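Local coordinates for conserved protein (Methanothermobacter thermautotrophicus, PDB 1I36), which is of unknown function but binds NADP in a Rossmann-type domain and resembles 3-hydroxyacid dehydrogenases in structure, at residues Ser36-Glu39 / Arg40-Val44; Ala16-Leu19 / Arg20-Val24. The protein carries 1 engineered substitution. One frame throughout, in Å; residues are numbered along the deposited sequence.

Contact 1: residues Ser36-Glu39 / Arg40-Val44; sequences STIE and RARTV. With NAP (NADP nicotinamide-adenine-dinucleotide phosphate), chain C.
Over one face of the Arg42 guanidinium, close to its centre, sits the CG2 methyl of Ile38, one turn earlier on the same helix; CG2 of Ile38 lies 3.5 Å from CZ of Arg42. The two side chains run side by side in the same direction. Ile38 holds this branch anti to its backbone N, while the Arg42 chain is extended from CG to NE, which brings the flat group level with the methyl. NE of Arg42 forms a salt bridge with Glu48, so charge pairing and apolar cover act on one group. The second guanidinium, that of Arg40, lies at the coenzyme side: NH2 of Arg40 comes no nearer than 4.4 Å to O2A of the NADP diphosphate, obliquely, so any attraction is at longer range. Its NH1 is hydrogen-bonded to Gln13. NE of Arg40 donates to a water at 2.5 Å, a length short enough to be treated with caution, and that water donates in turn to OG1 of Thr37.

At the far end of the stretch Thr43 grips Glu39 O twice, through its backbone N and through OG1, the latter at 2.9 Å. The two donors arrive from opposite faces of the carbonyl plane. The chi1 of -68° places OG1 beside Thr43's own N, from where it can reach back one turn.

Thr37 carries the ligand chemistry. Its OG1 sits between two coenzyme oxygens, 2.6 Å from O1X of the 2'-phosphate and 3.0 Å from O3B of the adenosine ribose. Ser34 and Arg33, just before the helix, also bond to NADP. A hydroxyl near the 2'-phosphate, in the first turn of the helix after the second Rossmann strand, is consistent with recognition of NADP by the group that distinguishes it from NAD.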
loop_
_atom_site.group_PDB
_atom_site.type_symbol
_atom_site.label_atom_id
_atom_site.label_comp_id
_atom_site.label_asym_id
_atom_site.label_seq_id
_atom_site.Cartn_x
_atom_site.Cartn_y
_atom_site.Cartn_z
ATOM N N SER A 36 -21.647 33.839 -10.062
ATOM C CA SER A 36 -21.855 32.424 -9.732
ATOM C C SER A 36 -22.034 32.209 -8.221
ATOM O O SER A 36 -22.839 31.376 -7.795
ATOM C CB SER A 36 -20.731 31.530 -10.298
ATOM O OG SER A 36 -19.470 31.747 -9.676
ATOM N N THR A 37 -21.331 33.007 -7.423
ATOM C CA THR A 37 -21.432 32.919 -5.966
ATOM C C THR A 37 -22.760 33.507 -5.481
ATOM O O THR A 37 -23.416 32.929 -4.605
ATOM C CB THR A 37 -20.237 33.622 -5.281
ATOM O OG1 THR A 37 -19.045 32.851 -5.504
ATOM C CG2 THR A 37 -20.467 33.782 -3.773
ATOM N N ILE A 38 -23.155 34.643 -6.062
ATOM C CA ILE A 38 -24.412 35.306 -5.707
ATOM C C ILE A 38 -25.556 34.370 -6.093
ATOM O O ILE A 38 -26.539 34.233 -5.363
ATOM C CB ILE A 38 -24.565 36.692 -6.433
ATOM C CG1 ILE A 38 -23.487 37.664 -5.940
ATOM C CG2 ILE A 38 -25.932 37.299 -6.148
ATOM C CD1 ILE A 38 -23.406 38.975 -6.722
ATOM N N GLU A 39 -25.373 33.660 -7.197
ATOM C CA GLU A 39 -26.383 32.729 -7.685
ATOM C C GLU A 39 -26.522 31.509 -6.761
ATOM O O GLU A 39 -27.639 31.093 -6.459
ATOM C CB GLU A 39 -26.063 32.315 -9.121
ATOM C CG GLU A 39 -27.143 31.502 -9.821
ATOM C CD GLU A 39 -28.523 32.181 -9.814
ATOM O OE1 GLU A 39 -28.597 33.441 -9.824
ATOM O OE2 GLU A 39 -29.537 31.438 -9.795
ATOM N N ARG A 40 -25.403 30.942 -6.307
ATOM C CA ARG A 40 -25.475 29.796 -5.402
ATOM C C ARG A 40 -26.197 30.213 -4.119
ATOM O O ARG A 40 -27.069 29.493 -3.622
ATOM C CB ARG A 40 -24.082 29.308 -5.024
ATOM C CG ARG A 40 -23.265 28.675 -6.110
ATOM C CD ARG A 40 -21.900 28.409 -5.471
ATOM N NE ARG A 40 -20.892 27.906 -6.387
ATOM C CZ ARG A 40 -20.857 26.663 -6.845
ATOM N NH1 ARG A 40 -21.782 25.791 -6.470
ATOM N NH2 ARG A 40 -19.902 26.294 -7.684
ATOM N N ALA A 41 -25.832 31.389 -3.611
ATOM C CA ALA A 41 -26.402 31.938 -2.391
ATOM C C ALA A 41 -27.921 32.109 -2.471
ATOM O O ALA A 41 -28.643 31.799 -1.525
ATOM C CB ALA A 41 -25.748 33.281 -2.067
ATOM N N ARG A 42 -28.401 32.610 -3.604
ATOM C CA ARG A 42 -29.831 32.826 -3.783
ATOM C C ARG A 42 -30.595 31.537 -4.089
ATOM O O ARG A 42 -31.784 31.444 -3.777
ATOM C CB ARG A 42 -30.071 33.939 -4.815
ATOM C CG ARG A 42 -29.460 35.243 -4.330
ATOM C CD ARG A 42 -29.815 36.465 -5.146
ATOM N NE ARG A 42 -29.314 37.652 -4.457
ATOM C CZ ARG A 42 -28.929 38.779 -5.049
ATOM N NH1 ARG A 42 -28.990 38.902 -6.368
ATOM N NH2 ARG A 42 -28.420 39.761 -4.317
ATOM N N THR A 43 -29.912 30.549 -4.675
ATOM C CA THR A 43 -30.525 29.248 -4.960
ATOM C C THR A 43 -30.803 28.555 -3.612
ATOM O O THR A 43 -31.841 27.903 -3.429
ATOM C CB THR A 43 -29.585 28.338 -5.788
ATOM O OG1 THR A 43 -29.426 28.885 -7.099
ATOM C CG2 THR A 43 -30.162 26.926 -5.916
ATOM N N VAL A 44 -29.853 28.690 -2.679
ATOM C CA VAL A 44 -29.970 28.103 -1.349
ATOM C C VAL A 44 -30.938 28.915 -0.493
ATOM O O VAL A 44 -31.688 28.343 0.303
ATOM C CB VAL A 44 -28.574 28.004 -0.639
ATOM C CG1 VAL A 44 -28.724 27.552 0.827
ATOM C CG2 VAL A 44 -27.681 27.028 -1.383
HETATM P PA NAP C . -15.303 27.406 -4.956
HETATM O O1A NAP C . -13.891 27.593 -5.236
HETATM O O2A NAP C . -16.260 26.334 -5.131
HETATM O O5B NAP C . -15.800 28.421 -3.726
HETATM C C5B NAP C . -14.959 29.419 -2.896
HETATM C C4B NAP C . -15.847 30.567 -3.025
HETATM O O4B NAP C . -14.979 31.540 -2.065
HETATM C C3B NAP C . -15.792 31.510 -3.826
HETATM O O3B NAP C . -17.126 31.237 -3.919
HETATM C C2B NAP C . -15.532 32.960 -3.943
HETATM O O2B NAP C . -16.217 33.972 -4.247
HETATM C C1B NAP C . -15.103 32.908 -2.604
HETATM N N9A NAP C . -13.886 33.714 -2.382
HETATM C C8A NAP C . -12.641 33.899 -2.992
HETATM N N7A NAP C . -11.937 34.831 -2.388
HETATM C C5A NAP C . -12.722 35.281 -1.345
HETATM C C6A NAP C . -12.531 36.276 -0.331
HETATM N N6A NAP C . -11.414 37.002 -0.256
HETATM N N1A NAP C . -13.552 36.478 0.588
HETATM C C2A NAP C . -14.704 35.751 0.522
HETATM N N3A NAP C . -14.955 34.805 -0.405
HETATM C C4A NAP C . -13.909 34.612 -1.315
HETATM O O3 NAP C . -14.532 26.422 -3.851
HETATM P PN NAP C . -14.994 25.063 -2.940
HETATM O O1N NAP C . -14.944 23.854 -3.829
HETATM O O2N NAP C . -16.282 25.474 -2.371
HETATM O O5D NAP C . -14.023 24.822 -1.713
HETATM C C5D NAP C . -13.881 25.800 -0.652
HETATM C C4D NAP C . -12.710 25.386 0.220
HETATM O O4D NAP C . -12.764 24.037 0.776
HETATM C C3D NAP C . -11.332 25.439 -0.487
HETATM O O3D NAP C . -10.228 25.951 0.327
HETATM C C2D NAP C . -11.055 24.041 -0.926
HETATM O O2D NAP C . -9.694 23.764 -1.086
HETATM C C1D NAP C . -11.747 23.221 0.185
HETATM N N1N NAP C . -12.185 21.879 -0.235
HETATM C C2N NAP C . -13.107 21.731 -1.279
HETATM C C3N NAP C . -13.476 20.382 -1.600
HETATM C C7N NAP C . -14.427 20.082 -2.659
HETATM O O7N NAP C . -14.743 18.906 -2.918
HETATM N N7N NAP C . -15.009 21.063 -3.396
HETATM C C4N NAP C . -12.911 19.314 -0.868
HETATM C C5N NAP C . -12.018 19.484 0.134
HETATM C C6N NAP C . -11.657 20.767 0.454
HETATM P P2B NAP C . -16.067 34.380 -5.852
HETATM O O1X NAP C . -16.787 33.374 -6.703
HETATM O O2X NAP C . -16.701 35.671 -5.819
HETATM O O3X NAP C . -14.650 34.334 -6.148
HETATM O O HOH W 1 -19.525 29.932 -6.638
#

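Contact 2: residues Ala16-Leu19 / Arg20-Val24; sequences ASRL and RSRGV
Leu19 O is gripped by two backbone donors, Val24 N at 3.0 Å and Arg22 N at 3.1 Å, which come from opposite faces of its carbonyl plane; the Arg22 donor stands well above that plane. One residue earlier, Arg18 O receives OG of Ser21 at 2.6 Å. A chi1 of 68° sets OG between Ser21's own N and carbonyl carbon, turned back over the preceding turn. Arg22 N adds a weak bond to Arg18 O.

The pattern is a Schellman motif: Gly23, with positive phi, is the C-prime residue, and its N bonds to Arg20 O inside the bond from Val24 N to Leu19 O. It ends the first helix of the Rossmann fold and turns the chain toward strand 25-28. The reversal brings CB of Val24 within 4.0 Å of CB of Leu19, and both side chains pack on Val3 of strand 2-6.

Arg18 and Arg22 run alongside each other, their guanidinium planes 17° apart, with NH2 of Arg22 over one face of the Arg18 group. The like charges, 4.4 Å apart from Arg18 NE to Arg22 NH2, are probably offset: Arg18 NH1 makes a salt bridge with Asp122 and hydrogen-bonds Gly142 O.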
loop_
_atom_site.group_PDB
_atom_site.type_symbol
_atom_site.label_atom_id
_atom_site.label_comp_id
_atom_site.label_asym_id
_atom_site.label_seq_id
_atom_site.Cartn_x
_atom_site.Cartn_y
_atom_site.Cartn_z
ATOM N N ALA A 16 -24.486 24.588 3.623
ATOM C CA ALA A 16 -25.538 25.543 3.950
ATOM C C ALA A 16 -26.928 24.996 3.603
ATOM O O ALA A 16 -27.866 25.135 4.381
ATOM C CB ALA A 16 -25.300 26.861 3.245
ATOM N N SER A 17 -27.035 24.342 2.453
ATOM C CA SER A 17 -28.282 23.767 1.987
ATOM C C SER A 17 -28.814 22.711 2.984
ATOM O O SER A 17 -30.023 22.688 3.302
ATOM C CB SER A 17 -28.038 23.159 0.600
ATOM O OG SER A 17 -29.212 22.636 0.046
ATOM N N ARG A 18 -27.914 21.881 3.509
ATOM C CA ARG A 18 -28.281 20.837 4.476
ATOM C C ARG A 18 -28.733 21.463 5.793
ATOM O O ARG A 18 -29.777 21.093 6.360
ATOM C CB ARG A 18 -27.101 19.892 4.723
ATOM C CG ARG A 18 -27.309 18.829 5.811
ATOM C CD ARG A 18 -28.564 17.977 5.553
ATOM N NE ARG A 18 -28.489 17.242 4.294
ATOM C CZ ARG A 18 -27.768 16.134 4.121
ATOM N NH1 ARG A 18 -27.043 15.646 5.126
ATOM N NH2 ARG A 18 -27.844 15.457 2.977
ATOM N N LEU A 19 -27.946 22.410 6.283
ATOM C CA LEU A 19 -28.257 23.103 7.533
ATOM C C LEU A 19 -29.603 23.844 7.456
ATOM O O LEU A 19 -30.399 23.828 8.398
ATOM C CB LEU A 19 -27.133 24.105 7.870
ATOM C CG LEU A 19 -25.730 23.535 8.140
ATOM C CD1 LEU A 19 -24.730 24.659 8.258
ATOM C CD2 LEU A 19 -25.737 22.718 9.442
ATOM N N ARG A 20 -29.830 24.535 6.348
ATOM C CA ARG A 20 -31.067 25.281 6.160
ATOM C C ARG A 20 -32.307 24.364 6.185
ATOM O O ARG A 20 -33.302 24.688 6.821
ATOM C CB ARG A 20 -31.006 26.062 4.850
ATOM C CG ARG A 20 -32.082 27.115 4.741
ATOM C CD ARG A 20 -31.902 27.999 3.515
ATOM N NE ARG A 20 -32.855 29.103 3.538
ATOM C CZ ARG A 20 -34.128 29.003 3.174
ATOM N NH1 ARG A 20 -34.619 27.848 2.736
ATOM N NH2 ARG A 20 -34.934 30.038 3.337
ATOM N N SER A 21 -32.211 23.209 5.541
ATOM C CA SER A 21 -33.307 22.243 5.498
ATOM C C SER A 21 -33.607 21.706 6.897
ATOM O O SER A 21 -34.698 21.200 7.151
ATOM C CB SER A 21 -32.959 21.088 4.555
ATOM O OG SER A 21 -31.901 20.285 5.077
ATOM N N ARG A 22 -32.655 21.848 7.821
ATOM C CA ARG A 22 -32.867 21.366 9.183
ATOM C C ARG A 22 -33.211 22.486 10.145
ATOM O O ARG A 22 -33.161 22.300 11.365
ATOM C CB ARG A 22 -31.679 20.555 9.690
ATOM C CG ARG A 22 -31.303 19.372 8.805
ATOM C CD ARG A 22 -32.468 18.418 8.599
ATOM N NE ARG A 22 -32.085 17.354 7.692
ATOM C CZ ARG A 22 -31.520 16.213 8.068
ATOM N NH1 ARG A 22 -31.271 15.978 9.354
ATOM N NH2 ARG A 22 -31.203 15.302 7.154
ATOM N N GLY A 23 -33.556 23.653 9.592
ATOM C CA GLY A 23 -33.975 24.788 10.407
ATOM C C GLY A 23 -32.953 25.798 10.886
ATOM O O GLY A 23 -33.264 26.670 11.703
ATOM N N VAL A 24 -31.733 25.716 10.373
ATOM C CA VAL A 24 -30.686 26.643 10.800
ATOM C C VAL A 24 -30.691 27.870 9.908
ATOM O O VAL A 24 -30.848 27.756 8.710
ATOM C CB VAL A 24 -29.295 25.941 10.719
ATOM C CG1 VAL A 24 -28.137 26.908 11.027
ATOM C CG2 VAL A 24 -29.283 24.759 11.647
#

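In the fold
Contacts 1 and 2 belong to consecutive helices of the Rossmann domain, 10-21 and 35-44, linked by strand 25-28. Their centres are about 15 Å apart, and they meet where the later helix ends: Val44 CG1 packs 4.0 Å from Ser17 N, and Val44 O lies 3.2 Å from Arg20 CD. Their relation to NADP differs. Contact 1 touches the coenzyme directly through Thr37, whereas the side chain of Ala16 in contact 2 stays about 11 Å from it. Phe8, a coenzyme-binding residue, nevertheless touches both, meeting Thr37 and Arg40 in one and Ala16 in the other. Helix 10-21, which carries contact 2, also supplies a hydrogen-bonding partner for Arg40 of contact 1.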